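Local coordinates for protein hydrolase, isochorismatase family (Pseudomonas putida, PDB 4L08) that probably hydrolyses the amide group of maleamate to give maleate and ammonia, as an amidase of the isochorismatase family, at residues A23-D28 and D137-T142; F63-T68 and P109-V114; G143-G148 and C171-K176; P167-A172 and V193-D198. The protein carries 1 engineered substitution. All blocks are in the same frame, centred on the assembly; numbering follows the deposited sequence.

Contact 1: A23-D28 and D137-T142. With MAE (maleic acid), chain I.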
loop_
_atom_site.group_PDB
_atom_site.type_symbol
_atom_site.label_atom_id
_atom_site.label_comp_id
_atom_site.label_asym_id
_atom_site.label_seq_id
_atom_site.Cartn_x
_atom_site.Cartn_y
_atom_site.Cartn_z
ATOM N N ALA A 23 13.024 5.715 14.804
ATOM C CA ALA A 23 13.796 4.728 14.065
ATOM C C ALA A 23 13.798 5.154 12.610
ATOM O O ALA A 23 12.822 5.726 12.123
ATOM C CB ALA A 23 13.184 3.349 14.212
ATOM N N ILE A 24 14.898 4.897 11.919
ATOM C CA ILE A 24 14.970 5.221 10.499
ATOM C C ILE A 24 14.940 3.945 9.664
ATOM O O ILE A 24 15.700 3.008 9.915
ATOM C CB ILE A 24 16.162 6.159 10.155
ATOM C CG1 ILE A 24 16.659 5.944 8.723
ATOM C CG2 ILE A 24 17.305 5.990 11.135
ATOM C CD1 ILE A 24 15.856 6.682 7.675
ATOM N N ILE A 25 14.028 3.917 8.694
ATOM C CA ILE A 25 13.884 2.785 7.787
ATOM C C ILE A 25 14.332 3.180 6.390
ATOM O O ILE A 25 13.741 4.062 5.763
ATOM C CB ILE A 25 12.431 2.278 7.723
ATOM C CG1 ILE A 25 11.908 1.969 9.128
ATOM C CG2 ILE A 25 12.334 1.056 6.813
ATOM C CD1 ILE A 25 10.399 1.903 9.211
ATOM N N VAL A 26 15.381 2.521 5.910
ATOM C CA VAL A 26 15.903 2.779 4.572
ATOM C C VAL A 26 15.397 1.696 3.625
ATOM O O VAL A 26 15.798 0.531 3.718
ATOM C CB VAL A 26 17.444 2.847 4.566
ATOM C CG1 VAL A 26 17.955 3.345 3.223
ATOM C CG2 VAL A 26 17.939 3.752 5.686
ATOM N N VAL A 27 14.508 2.091 2.719
ATOM C CA VAL A 27 13.795 1.134 1.879
ATOM C C VAL A 27 14.459 0.921 0.522
ATOM O O VAL A 27 14.565 1.851 -0.285
ATOM C CB VAL A 27 12.313 1.534 1.677
ATOM C CG1 VAL A 27 11.544 0.383 1.054
ATOM C CG2 VAL A 27 11.667 1.915 3.005
ATOM N N ASP A 28 14.907 -0.314 0.296
ATOM C CA ASP A 28 15.428 -0.766 -1.000
ATOM C C ASP A 28 16.408 0.192 -1.681
ATOM O O ASP A 28 16.272 0.498 -2.868
ATOM C CB ASP A 28 14.276 -1.105 -1.959
ATOM C CG ASP A 28 13.444 -2.292 -1.491
ATOM O OD1 ASP A 28 14.011 -3.259 -0.935
ATOM O OD2 ASP A 28 12.212 -2.258 -1.693
ATOM N N ASP A 137 8.140 4.622 18.480
ATOM C CA ASP A 137 6.839 5.276 18.303
ATOM C C ASP A 137 6.728 6.041 16.982
ATOM O O ASP A 137 5.627 6.277 16.485
ATOM C CB ASP A 137 6.492 6.186 19.497
ATOM C CG ASP A 137 7.583 7.210 19.814
ATOM O OD1 ASP A 137 8.319 7.641 18.896
ATOM O OD2 ASP A 137 7.693 7.600 21.000
ATOM N N THR A 138 7.872 6.422 16.422
ATOM C CA THR A 138 7.914 7.208 15.193
ATOM C C THR A 138 8.963 6.643 14.250
ATOM O O THR A 138 10.076 6.336 14.666
ATOM C CB THR A 138 8.228 8.689 15.482
ATOM O OG1 THR A 138 7.342 9.178 16.496
ATOM C CG2 THR A 138 8.063 9.541 14.230
ATOM N N VAL A 139 8.598 6.496 12.982
ATOM C CA VAL A 139 9.534 6.032 11.964
ATOM C C VAL A 139 9.710 7.076 10.870
ATOM O O VAL A 139 8.735 7.659 10.394
ATOM C CB VAL A 139 9.117 4.674 11.339
ATOM C CG1 VAL A 139 9.263 3.548 12.351
ATOM C CG2 VAL A 139 7.698 4.722 10.782
ATOM N N VAL A 140 10.960 7.323 10.495
ATOM C CA VAL A 140 11.252 8.140 9.323
ATOM C C VAL A 140 11.607 7.210 8.165
ATOM O O VAL A 140 12.579 6.455 8.230
ATOM C CB VAL A 140 12.300 9.266 9.597
ATOM C CG1 VAL A 140 13.187 8.928 10.799
ATOM C CG2 VAL A 140 13.142 9.582 8.358
ATOM N N VAL A 141 10.773 7.252 7.128
ATOM C CA VAL A 141 10.893 6.360 5.978
ATOM C C VAL A 141 11.619 7.067 4.840
ATOM O O VAL A 141 11.257 8.177 4.451
ATOM C CB VAL A 141 9.512 5.843 5.500
ATOM C CG1 VAL A 141 9.661 4.857 4.348
ATOM C CG2 VAL A 141 8.748 5.192 6.646
ATOM N N THR A 142 12.655 6.409 4.332
ATOM C CA THR A 142 13.461 6.900 3.219
ATOM C C THR A 142 13.621 5.762 2.216
ATOM O O THR A 142 13.423 4.601 2.568
ATOM C CB THR A 142 14.868 7.325 3.697
ATOM O OG1 THR A 142 15.534 6.206 4.299
ATOM C CG2 THR A 142 14.788 8.463 4.712
HETATM C C1 MAE I . 8.407 -1.077 -6.894
HETATM O O1 MAE I . 8.794 -0.117 -7.606
HETATM O O2 MAE I . 7.241 -1.153 -6.433
HETATM C C2 MAE I . 9.353 -2.173 -6.584
HETATM C C3 MAE I . 10.386 -2.063 -5.744
HETATM C C4 MAE I . 10.760 -0.842 -4.994
HETATM O O3 MAE I . 10.053 0.188 -5.036
HETATM O O4 MAE I . 11.809 -0.875 -4.315
#
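Thr142 holds OG1 between its backbone N and carbonyl carbon (chi1 59°), which brings the hydroxyl over Ile25 O. Ile24 has CG1 swung anti to the backbone N (chi1 151°), and this carries CD1 across to Thr142. The two side chains meet at about a right angle, with Ile24 CD1 3.6 Å from Thr142 CG2. Ile24 CD1 also lies 4.0 Å from Val140 CG2. Ile25 O is gripped twice by one residue. Thr142 N donates to Ile25 O at 3.0 Å, nearly in line with the carbonyl. Thr142 OG1 donates to Ile25 O at 3.2 Å, from above the carbonyl plane. Backbone bonds from Ala23, Val140, Ile25 and Val27 complete the parallel ladder. On the other face, Ile25 CD1 rests 3.7 Å from Val139 CB, and Val27 CG2 lies 3.8 Å from Val141 CG1. Helix 45-60 packs on the Ile24 and Thr142 face. Helix 146-159 packs against Val27 and Val139. Beyond the strand, Asp28 OD2 has a salt bridge to Lys116 and sits 3.0 Å from maleate O4. These are adjacent central strands of the three-layer alpha/beta fold of the isochorismatase family, with the ligand pocket at their C-terminal ends.

Contact 2: F63-T68 and P109-V114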
loop_
_atom_site.group_PDB
_atom_site.type_symbol
_atom_site.label_atom_id
_atom_site.label_comp_id
_atom_site.label_asym_id
_atom_site.label_seq_id
_atom_site.Cartn_x
_atom_site.Cartn_y
_atom_site.Cartn_z
ATOM N N PHE A 63 19.711 5.539 17.931
ATOM C CA PHE A 63 18.403 5.167 17.397
ATOM C C PHE A 63 18.577 4.046 16.372
ATOM O O PHE A 63 19.581 4.019 15.650
ATOM C CB PHE A 63 17.699 6.370 16.761
ATOM C CG PHE A 63 17.505 7.532 17.696
ATOM C CD1 PHE A 63 17.111 7.330 19.018
ATOM C CD2 PHE A 63 17.695 8.835 17.246
ATOM C CE1 PHE A 63 16.929 8.405 19.877
ATOM C CE2 PHE A 63 17.508 9.915 18.097
ATOM C CZ PHE A 63 17.127 9.699 19.415
ATOM N N PRO A 64 17.614 3.103 16.319
ATOM C CA PRO A 64 17.718 1.990 15.366
ATOM C C PRO A 64 17.679 2.439 13.906
ATOM O O PRO A 64 16.832 3.247 13.517
ATOM C CB PRO A 64 16.506 1.108 15.697
ATOM C CG PRO A 64 15.620 1.938 16.565
ATOM C CD PRO A 64 16.504 2.915 17.270
ATOM N N VAL A 65 18.622 1.926 13.122
ATOM C CA VAL A 65 18.667 2.165 11.686
ATOM C C VAL A 65 18.509 0.819 10.992
ATOM O O VAL A 65 19.350 -0.073 11.140
ATOM C CB VAL A 65 19.990 2.832 11.245
ATOM C CG1 VAL A 65 20.006 3.040 9.738
ATOM C CG2 VAL A 65 20.211 4.151 11.974
ATOM N N ILE A 66 17.422 0.677 10.244
ATOM C CA ILE A 66 17.100 -0.588 9.603
ATOM C C ILE A 66 16.984 -0.411 8.091
ATOM O O ILE A 66 16.218 0.425 7.610
ATOM C CB ILE A 66 15.814 -1.203 10.200
ATOM C CG1 ILE A 66 15.976 -1.409 11.709
ATOM C CG2 ILE A 66 15.473 -2.522 9.517
ATOM C CD1 ILE A 66 14.681 -1.348 12.489
ATOM N N PHE A 67 17.770 -1.196 7.360
ATOM C CA PHE A 67 17.737 -1.216 5.904
ATOM C C PHE A 67 16.901 -2.398 5.437
ATOM O O PHE A 67 16.858 -3.435 6.106
ATOM C CB PHE A 67 19.152 -1.363 5.344
ATOM C CG PHE A 67 20.050 -0.196 5.631
ATOM C CD1 PHE A 67 20.717 -0.092 6.847
ATOM C CD2 PHE A 67 20.248 0.791 4.676
ATOM C CE1 PHE A 67 21.552 0.983 7.109
ATOM C CE2 PHE A 67 21.078 1.872 4.935
ATOM C CZ PHE A 67 21.733 1.965 6.153
ATOM N N THR A 68 16.239 -2.248 4.291
ATOM C CA THR A 68 15.467 -3.344 3.705
ATOM C C THR A 68 15.873 -3.588 2.256
ATOM O O THR A 68 16.112 -2.645 1.504
ATOM C CB THR A 68 13.947 -3.085 3.752
ATOM O OG1 THR A 68 13.648 -1.889 3.026
ATOM C CG2 THR A 68 13.458 -2.931 5.181
ATOM N N PRO A 109 28.339 -2.440 9.198
ATOM C CA PRO A 109 28.148 -3.877 9.447
ATOM C C PRO A 109 27.138 -4.228 10.549
ATOM O O PRO A 109 26.435 -5.235 10.433
ATOM C CB PRO A 109 29.547 -4.343 9.842
ATOM C CG PRO A 109 30.446 -3.464 9.044
ATOM C CD PRO A 109 29.764 -2.122 8.972
ATOM N N ASN A 110 27.060 -3.411 11.597
ATOM C CA ASN A 110 26.148 -3.687 12.707
ATOM C C ASN A 110 24.698 -3.236 12.464
ATOM O O ASN A 110 23.816 -3.491 13.292
ATOM C CB ASN A 110 26.695 -3.108 14.018
ATOM C CG ASN A 110 26.210 -3.897 15.251
ATOM O OD1 ASN A 110 25.567 -3.307 16.155
ATOM N ND2 ASN A 110 26.521 -5.240 15.289
ATOM N N ASP A 111 24.458 -2.568 11.335
ATOM C CA ASP A 111 23.107 -2.162 10.945
ATOM C C ASP A 111 22.312 -3.364 10.450
ATOM O O ASP A 111 22.810 -4.168 9.659
ATOM C CB ASP A 111 23.144 -1.079 9.860
ATOM C CG ASP A 111 23.613 0.276 10.383
ATOM O OD1 ASP A 111 23.642 0.480 11.620
ATOM O OD2 ASP A 111 23.948 1.146 9.544
ATOM N N VAL A 112 21.074 -3.472 10.925
ATOM C CA VAL A 112 20.184 -4.575 10.575
ATOM C C VAL A 112 19.674 -4.436 9.141
ATOM O O VAL A 112 19.193 -3.374 8.742
ATOM C CB VAL A 112 18.986 -4.656 11.550
ATOM C CG1 VAL A 112 18.010 -5.747 11.135
ATOM C CG2 VAL A 112 19.469 -4.892 12.974
ATOM N N VAL A 113 19.798 -5.515 8.375
ATOM C CA VAL A 113 19.212 -5.606 7.042
ATOM C C VAL A 113 18.072 -6.623 7.084
ATOM O O VAL A 113 18.273 -7.763 7.516
ATOM C CB VAL A 113 20.255 -6.051 5.991
ATOM C CG1 VAL A 113 19.622 -6.167 4.611
ATOM C CG2 VAL A 113 21.437 -5.091 5.953
ATOM N N VAL A 114 16.877 -6.224 6.653
ATOM C CA VAL A 114 15.782 -7.193 6.523
ATOM C C VAL A 114 15.499 -7.517 5.053
ATOM O O VAL A 114 15.436 -6.623 4.198
ATOM C CB VAL A 114 14.485 -6.794 7.290
ATOM C CG1 VAL A 114 14.802 -5.951 8.521
ATOM C CG2 VAL A 114 13.498 -6.067 6.388
#
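The Phe67 ring meets Asp111 at its edge. Asp111 OD2 lies near the ring plane, 3.4 Å from Phe67 CE1, and Val112 O is also at the edge. The ring and carboxylate planes are 27° apart. The segments belong to parallel strands at one margin of the alpha/beta sheet, where strand 112-116 is outermost in the chain. Ile101, Thr105 and Ile107 from loops, and Val26 from strand 22-27, are further neighbours of the ring. Phe67 has CG beside its backbone N and anti to the carbonyl carbon (chi1 -65°), which puts Phe67 CE1 3.8 Å from Asp111 CB. Asp111 OD2 has stronger partners elsewhere: a salt bridge to Arg59 and a hydrogen bond from Gln108 N. An exchange of Phe67 for alanine would probably open a gap beside Asp111 and leave the loop residues without their aromatic partner. The backbone is tied by Phe67 N to Val112 O at 2.9 Å and by Val114 N to Phe67 O at 2.8 Å. On the other face Ile66 CG2 packs 3.6 Å from Val114 CG1, beneath helix 127-133. Thr68 OG1 bonds to Ser121 OG. Its methyl lies alongside Val114, with Thr68 CG2 3.4 Å from Val114 CG2.

Contact 3: G143-G148 and C171-K176. With MAE (maleic acid), chain I.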
loop_
_atom_site.group_PDB
_atom_site.type_symbol
_atom_site.label_atom_id
_atom_site.label_comp_id
_atom_site.label_asym_id
_atom_site.label_seq_id
_atom_site.Cartn_x
_atom_site.Cartn_y
_atom_site.Cartn_z
ATOM N N GLY A 143 13.979 6.079 0.976
ATOM C CA GLY A 143 14.344 5.032 0.027
ATOM C C GLY A 143 13.825 5.140 -1.391
ATOM O O GLY A 143 13.560 6.233 -1.893
ATOM N N ALA A 144 13.692 3.983 -2.033
ATOM C CA ALA A 144 13.220 3.880 -3.406
ATOM C C ALA A 144 12.387 2.604 -3.577
ATOM O O ALA A 144 12.698 1.581 -2.970
ATOM C CB ALA A 144 14.400 3.879 -4.367
ATOM N N THR A 145 11.323 2.654 -4.381
ATOM C CA THR A 145 10.869 3.873 -5.051
ATOM C C THR A 145 9.690 4.472 -4.298
ATOM O O THR A 145 8.952 3.758 -3.610
ATOM C CB THR A 145 10.478 3.620 -6.520
ATOM O OG1 THR A 145 9.359 2.729 -6.577
ATOM C CG2 THR A 145 11.639 3.012 -7.297
ATOM N N THR A 146 9.523 5.786 -4.426
ATOM C CA THR A 146 8.508 6.522 -3.670
ATOM C C THR A 146 7.075 6.102 -3.993
ATOM O O THR A 146 6.233 6.038 -3.096
ATOM C CB THR A 146 8.707 8.059 -3.755
ATOM O OG1 THR A 146 7.456 8.714 -4.011
ATOM C CG2 THR A 146 9.680 8.409 -4.849
ATOM N N SER A 147 6.810 5.796 -5.261
ATOM C CA SER A 147 5.496 5.293 -5.660
ATOM C C SER A 147 5.380 3.778 -5.473
ATOM O O SER A 147 4.293 3.206 -5.612
ATOM C CB SER A 147 5.166 5.690 -7.104
ATOM O OG SER A 147 6.058 5.089 -8.026
ATOM N N GLY A 148 6.500 3.137 -5.150
ATOM C CA GLY A 148 6.531 1.696 -4.962
ATOM C C GLY A 148 6.668 1.273 -3.514
ATOM O O GLY A 148 5.711 1.355 -2.736
ATOM N N CYS A 171 13.668 10.477 -1.008
ATOM C CA CYS A 171 12.903 9.547 -1.834
ATOM C C CYS A 171 13.231 9.676 -3.313
ATOM O O CYS A 171 13.225 10.774 -3.867
ATOM C CB CYS A 171 11.407 9.741 -1.612
ATOM S SG CYS A 171 10.902 9.460 0.097
ATOM N N ALA A 172 13.508 8.539 -3.940
ATOM C CA ALA A 172 13.834 8.490 -5.356
ATOM C C ALA A 172 12.843 7.611 -6.110
ATOM O O ALA A 172 12.432 6.558 -5.614
ATOM C CB ALA A 172 15.250 7.969 -5.550
ATOM N N ASP A 173 12.460 8.058 -7.303
ATOM C CA ASP A 173 11.615 7.270 -8.196
ATOM C C ASP A 173 12.155 7.363 -9.620
ATOM O O ASP A 173 13.042 8.171 -9.903
ATOM C CB ASP A 173 10.161 7.756 -8.143
ATOM C CG ASP A 173 9.147 6.623 -8.309
ATOM O OD1 ASP A 173 9.431 5.628 -9.015
ATOM O OD2 ASP A 173 8.048 6.738 -7.727
ATOM N N ARG A 174 11.620 6.534 -10.510
ATOM C CA ARG A 174 12.062 6.518 -11.903
ATOM C C ARG A 174 11.269 7.484 -12.790
ATOM O O ARG A 174 11.617 7.689 -13.956
ATOM C CB ARG A 174 12.056 5.086 -12.471
ATOM C CG ARG A 174 10.782 4.289 -12.223
ATOM C CD ARG A 174 10.887 2.872 -12.775
ATOM N NE ARG A 174 11.752 2.005 -11.971
ATOM C CZ ARG A 174 11.349 1.300 -10.913
ATOM N NH1 ARG A 174 10.088 1.349 -10.504
ATOM N NH2 ARG A 174 12.214 0.544 -10.256
ATOM N N ALA A 175 10.219 8.086 -12.226
ATOM C CA ALA A 175 9.366 9.031 -12.952
ATOM C C ALA A 175 8.770 10.091 -12.025
ATOM O O ALA A 175 8.350 9.784 -10.907
ATOM C CB ALA A 175 8.263 8.289 -13.688
ATOM N N LYS A 176 8.721 11.330 -12.510
ATOM C CA LYS A 176 8.273 12.483 -11.720
ATOM C C LYS A 176 6.789 12.423 -11.327
ATOM O O LYS A 176 6.420 12.809 -10.214
ATOM C CB LYS A 176 8.551 13.781 -12.484
ATOM C CG LYS A 176 8.602 15.031 -11.616
ATOM C CD LYS A 176 8.156 16.259 -12.403
ATOM C CE LYS A 176 8.760 17.541 -11.839
ATOM N NZ LYS A 176 10.211 17.685 -12.207
HETATM C C1 MAE I . 8.407 -1.077 -6.894
HETATM O O1 MAE I . 8.794 -0.117 -7.606
HETATM O O2 MAE I . 7.241 -1.153 -6.433
HETATM C C2 MAE I . 9.353 -2.173 -6.584
HETATM C C3 MAE I . 10.386 -2.063 -5.744
HETATM C C4 MAE I . 10.760 -0.842 -4.994
HETATM O O3 MAE I . 10.053 0.188 -5.036
HETATM O O4 MAE I . 11.809 -0.875 -4.315
#
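Ser147 turns both its donors on one carboxylate oxygen of Asp173. Ser147 OG donates to Asp173 OD2 at 2.6 Å, on the syn lone pair. Ser147 N reaches Asp173 OD2 at 2.9 Å from above the carboxylate plane. The hydroxyl sits between its backbone N and carbonyl carbon (chi1 64°), which keeps OG and N both near that oxygen. Asp173 OD1 is satisfied within its own segment by Arg174 N. Ala172 uses both backbone groups across the contact. Ala172 N donates to Gly143 O at 3.1 Å, and Ala172 O accepts from Thr146 N at 3.2 Å, from above its carbonyl plane. One segment runs from the end of strand 138-144 into helix 146-159, the other from the end of strand 163-172 through a loop. They join parts of one beta-alpha-beta unit. A cis peptide precedes Thr145, and Thr145 N gives a nearly straight bond (171°) to maleate O3 at 2.9 Å. Together with Thr145 N, the backbone N of the engineered Ala149 donates to maleate, a pair of amides consistent with an oxyanion hole. Thr145 OG1 lies 3.1 Å from each of maleate O1 and O3. Arg174 NH1 makes a weak bond to maleate O1 at 3.5 Å, in the guanidinium plane. Thr145 CG2 lies over one face of that group. Arg174 NH2 bonds to Thr40 O, and Ser147 O accepts from Arg151 of the second subunit.

Contact 4: P167-A172 and V193-D198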
loop_
_atom_site.group_PDB
_atom_site.type_symbol
_atom_site.label_atom_id
_atom_site.label_comp_id
_atom_site.label_asym_id
_atom_site.label_seq_id
_atom_site.Cartn_x
_atom_site.Cartn_y
_atom_site.Cartn_z
ATOM N N PRO A 167 10.942 12.304 4.510
ATOM C CA PRO A 167 11.652 13.406 3.878
ATOM C C PRO A 167 11.693 13.243 2.364
ATOM O O PRO A 167 12.130 12.201 1.869
ATOM C CB PRO A 167 13.055 13.328 4.488
ATOM C CG PRO A 167 13.209 11.927 4.969
ATOM C CD PRO A 167 11.845 11.346 5.177
ATOM N N ALA A 168 11.224 14.262 1.644
ATOM C CA ALA A 168 11.193 14.250 0.176
ATOM C C ALA A 168 12.605 14.273 -0.410
ATOM O O ALA A 168 12.849 13.721 -1.486
ATOM C CB ALA A 168 10.372 15.420 -0.350
ATOM N N ASP A 169 13.516 14.926 0.315
ATOM C CA ASP A 169 14.957 14.862 0.071
ATOM C C ASP A 169 15.454 13.438 -0.167
ATOM O O ASP A 169 16.393 13.223 -0.933
ATOM C CB ASP A 169 15.709 15.420 1.288
ATOM C CG ASP A 169 16.091 16.876 1.134
ATOM O OD1 ASP A 169 16.078 17.596 2.156
ATOM O OD2 ASP A 169 16.418 17.302 0.003
ATOM N N CYS A 170 14.817 12.479 0.499
ATOM C CA CYS A 170 15.353 11.130 0.629
ATOM C C CYS A 170 14.660 10.066 -0.221
ATOM O O CYS A 170 15.035 8.893 -0.168
ATOM C CB CYS A 170 15.333 10.719 2.101
ATOM S SG CYS A 170 16.358 11.761 3.165
ATOM N N CYS A 171 13.668 10.477 -1.008
ATOM C CA CYS A 171 12.903 9.547 -1.834
ATOM C C CYS A 171 13.231 9.676 -3.313
ATOM O O CYS A 171 13.225 10.774 -3.867
ATOM C CB CYS A 171 11.407 9.741 -1.612
ATOM S SG CYS A 171 10.902 9.460 0.097
ATOM N N ALA A 172 13.508 8.539 -3.940
ATOM C CA ALA A 172 13.834 8.490 -5.356
ATOM C C ALA A 172 12.843 7.611 -6.110
ATOM O O ALA A 172 12.432 6.558 -5.614
ATOM C CB ALA A 172 15.250 7.969 -5.550
ATOM N N VAL A 193 5.048 14.692 5.143
ATOM C CA VAL A 193 6.111 14.873 4.165
ATOM C C VAL A 193 6.891 16.138 4.516
ATOM O O VAL A 193 6.313 17.215 4.681
ATOM C CB VAL A 193 5.567 14.950 2.719
ATOM C CG1 VAL A 193 6.704 15.075 1.717
ATOM C CG2 VAL A 193 4.733 13.722 2.396
ATOM N N THR A 194 8.206 15.984 4.642
ATOM C CA THR A 194 9.111 17.095 4.944
ATOM C C THR A 194 10.402 16.948 4.142
ATOM O O THR A 194 10.426 16.281 3.105
ATOM C CB THR A 194 9.452 17.178 6.457
ATOM O OG1 THR A 194 9.262 15.862 7.074
ATOM C CG2 THR A 194 8.527 18.230 7.132
ATOM N N ASP A 195 11.465 17.586 4.621
ATOM C CA ASP A 195 12.789 17.421 4.040
ATOM C C ASP A 195 13.764 16.869 5.084
ATOM O O ASP A 195 13.417 16.734 6.269
ATOM C CB ASP A 195 13.293 18.741 3.423
ATOM C CG ASP A 195 13.224 19.926 4.394
ATOM O OD1 ASP A 195 13.056 21.067 3.906
ATOM O OD2 ASP A 195 13.339 19.732 5.628
ATOM N N SER A 196 14.977 16.544 4.640
ATOM C CA SER A 196 15.994 16.044 5.553
ATOM C C SER A 196 16.370 17.086 6.611
ATOM O O SER A 196 16.560 16.736 7.786
ATOM C CB SER A 196 17.229 15.544 4.797
ATOM O OG SER A 196 17.735 16.534 3.922
ATOM N N ASP A 197 16.446 18.361 6.209
ATOM C CA ASP A 197 16.771 19.452 7.144
ATOM C C ASP A 197 15.904 19.497 8.407
ATOM O O ASP A 197 16.384 19.878 9.474
ATOM C CB ASP A 197 16.722 20.813 6.438
ATOM C CG ASP A 197 18.040 21.182 5.769
ATOM O OD1 ASP A 197 19.073 20.506 6.023
ATOM O OD2 ASP A 197 18.045 22.162 4.985
ATOM N N ASP A 198 14.633 19.117 8.280
ATOM C CA ASP A 198 13.716 19.082 9.422
ATOM C C ASP A 198 13.983 17.902 10.358
ATOM O O ASP A 198 13.922 18.054 11.581
ATOM C CB ASP A 198 12.257 19.064 8.951
ATOM C CG ASP A 198 11.264 18.935 10.105
ATOM O OD1 ASP A 198 11.447 19.601 11.146
ATOM O OD2 ASP A 198 10.291 18.168 9.964
#
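Val193 opens the contact with Val193 CG1 against Ala168 CB, at 4.2 Å. Helix 176-189 packs on both residues. Thr194 comes next and supplies its carbonyl oxygen. Ala168 N donates to Thr194 O at 2.6 Å in a nearly straight bond (171°), and Pro167 CA-H also points at this oxygen. This pairs the strands in parallel across a beta-alpha-beta unit made of strand 163-172, helix 176-189 and the short strand 192-194 at the sheet margin. At Asp195 the chain leaves the strand. Pro167 CB packs 3.7 Å from Asp195 C. Asp195 is the N-cap of helix 196-207. Its CG stands between the backbone N and the carbonyl carbon (chi1 52°), and Asp195 OD2 accepts from Asp198 N at 3.0 Å. Ser196 begins the helix and carries the main polar link. Ser196 N donates to Asp169 OD1 at 2.9 Å, on the anti lone pair. Ser196 OG donates to Asp169 OD1 at 2.6 Å, from above the carboxylate plane. Putting an alanine in place of Asp169 would probably leave Ser196 N and OG without this acceptor and let the hydroxyl turn. Cys170 SG lies 4.2 Å from Ser196 CB. Asp198 OD2 forms a salt bridge with Arg18. Asp169 OD1 and Asp195 OD2 stand 4.9 Å apart, so two carboxylates, probably both charged, lie near the start of one helix. The positive end of that helix would probably offset their repulsion.

How the contacts relate
All four contacts lie on one parallel sheet. Contact 1 is its fully buried centre and is mostly aliphatic. Contact 2 adjoins it through strands 22-27 and 65-70, with Val26 and Ile66 bonded by their backbones. It ends at a partly exposed margin with a salt-bridged aspartate. Contact 3 continues strand 138-144 from contact 1 into the ligand pocket. Both touch maleate, and contact 3 alone also meets the second subunit. Contact 4 shares Cys171 and Ala172 with contact 3 but lies at the other margin, only partly buried. Contacts 3 and 4 both pair a serine with an aspartate near a helix start. Contacts 2 and 3 are about 21 Å apart between centres.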